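Local coordinates for protein hypoxanthine-guanine phosphoribosyltransferase (Leishmania tarentolae, PDB 1PZM) that probably converts guanine and hypoxanthine to their nucleoside monophosphates by transferring the phosphoribosyl group of 5-phosphoribosylpyrophosphate onto the purine in the salvage pathway, at residues Gln32-Thr37 with Thr72-Arg77. Sequence-based numbering, arbitrary orientation.
Sequences QVWAAT and TADLAR
Trp34 and Asp74 join helices 30-48 and 69-81 through one directed bond, an instructive case of a buried carboxylate shared between an indole and other partners. The indole NE1 donates to Asp74 OD2 at 2.8 Å, nearly straight at 160°; the same oxygen is hydrogen-bonded to Tyr182 OH and salt-bridged to Arg77 NH1 of the second subunit. OD2 sits at the edge of the ring, within its plane; the ring and carboxylate planes are turned 65° apart, and NE1 approaches from above the carboxylate plane. With CG anti to the carbonyl carbon and beside the backbone N (chi1 -71°), the indole carries NE1 to Asp74, although Trp34 CB does not point at the other helix. One turn further along helix 30-48, and at the residue after Asp74 on its partner, Thr37 CG2 lies 4.0 Å from Leu75 CD1, the side chains crossing at about a right angle. Thr37 OG1 bonds back to Val33 O (2.7 Å), consistent with the rotamer that brings CG2 to Leu75. In this type I phosphoribosyltransferase fold, Val33 and Leu75 also rest on strand 148-156 of the parallel sheet. Arg77 NH2 forms a salt bridge with Asp74 OD1 at 2.8 Å, its hydrogen bond weak. With so many donors and cationic groups around it, Asp74 is probably stabilised as a carboxylate, linking helix packing to the dimer interface.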
# COMPACT_ATOMS: atom_id res chain seq x y z
N GLN A 32 2.69 -18.79 0.08
CA GLN A 32 4.08 -19.00 -0.34
C GLN A 32 4.81 -17.64 -0.39
O GLN A 32 6.02 -17.54 -0.09
CB GLN A 32 4.13 -19.73 -1.73
CG GLN A 32 3.72 -21.22 -1.69
CD GLN A 32 3.23 -21.73 -3.05
OE1 GLN A 32 3.18 -20.96 -4.02
NE2 GLN A 32 2.89 -23.02 -3.14
N VAL A 33 4.10 -16.59 -0.83
CA VAL A 33 4.71 -15.23 -0.89
C VAL A 33 5.01 -14.80 0.56
O VAL A 33 6.12 -14.33 0.89
CB VAL A 33 3.72 -14.19 -1.51
CG1 VAL A 33 4.22 -12.74 -1.33
CG2 VAL A 33 3.46 -14.46 -3.02
N TRP A 34 4.05 -15.01 1.45
CA TRP A 34 4.29 -14.70 2.83
C TRP A 34 5.43 -15.47 3.50
O TRP A 34 6.24 -14.85 4.18
CB TRP A 34 3.03 -14.89 3.64
CG TRP A 34 1.95 -13.84 3.36
CD1 TRP A 34 2.10 -12.56 2.79
CD2 TRP A 34 0.59 -13.93 3.77
NE1 TRP A 34 0.87 -11.89 2.77
CE2 TRP A 34 -0.07 -12.71 3.38
CE3 TRP A 34 -0.17 -14.95 4.38
CZ2 TRP A 34 -1.45 -12.51 3.62
CZ3 TRP A 34 -1.57 -14.73 4.62
CH2 TRP A 34 -2.17 -13.52 4.21
N ALA A 35 5.50 -16.78 3.30
CA ALA A 35 6.62 -17.55 3.82
C ALA A 35 7.99 -17.07 3.27
O ALA A 35 8.93 -16.95 4.06
CB ALA A 35 6.44 -19.09 3.57
N ALA A 36 8.10 -16.76 1.97
CA ALA A 36 9.40 -16.31 1.42
C ALA A 36 9.74 -14.87 1.96
O ALA A 36 10.90 -14.53 2.25
CB ALA A 36 9.38 -16.30 -0.17
N THR A 37 8.71 -14.06 2.13
CA THR A 37 8.93 -12.70 2.57
C THR A 37 9.34 -12.66 4.04
O THR A 37 10.20 -11.85 4.41
CB THR A 37 7.65 -11.90 2.42
OG1 THR A 37 7.31 -11.86 1.03
CG2 THR A 37 7.92 -10.45 2.79
N THR A 72 4.89 -3.98 -0.17
CA THR A 72 5.38 -3.06 0.84
C THR A 72 4.57 -3.21 2.19
O THR A 72 5.13 -3.23 3.29
CB THR A 72 5.29 -1.57 0.34
OG1 THR A 72 6.12 -1.36 -0.82
CG2 THR A 72 5.90 -0.69 1.38
N ALA A 73 3.24 -3.22 2.09
CA ALA A 73 2.38 -3.35 3.28
C ALA A 73 2.72 -4.60 4.05
O ALA A 73 2.71 -4.59 5.29
CB ALA A 73 0.93 -3.40 2.87
N ASP A 74 2.94 -5.70 3.32
CA ASP A 74 3.17 -7.00 3.98
C ASP A 74 4.65 -7.10 4.47
O ASP A 74 4.92 -7.49 5.58
CB ASP A 74 2.89 -8.13 2.96
CG ASP A 74 1.39 -8.32 2.69
OD1 ASP A 74 0.54 -7.55 3.26
OD2 ASP A 74 0.99 -9.24 1.91
N LEU A 75 5.61 -6.70 3.63
CA LEU A 75 7.02 -6.70 4.05
C LEU A 75 7.22 -5.81 5.27
O LEU A 75 7.96 -6.20 6.16
CB LEU A 75 7.94 -6.22 2.92
CG LEU A 75 9.42 -5.99 3.24
CD1 LEU A 75 10.26 -7.29 3.64
CD2 LEU A 75 10.13 -5.22 2.02
N ALA A 76 6.59 -4.61 5.28
CA ALA A 76 6.65 -3.77 6.49
C ALA A 76 6.30 -4.53 7.77
O ALA A 76 7.00 -4.42 8.76
CB ALA A 76 5.79 -2.45 6.39
N ARG A 77 5.20 -5.29 7.73
CA ARG A 77 4.77 -6.08 8.89
C ARG A 77 5.67 -7.28 9.27
O ARG A 77 5.91 -7.53 10.43
CB ARG A 77 3.31 -6.49 8.74
CG ARG A 77 2.34 -5.27 8.81
CD ARG A 77 0.94 -5.63 8.46
NE ARG A 77 0.70 -5.77 7.02
CZ ARG A 77 -0.56 -5.91 6.56
NH1 ARG A 77 -1.63 -5.87 7.45
NH2 ARG A 77 -0.79 -6.05 5.26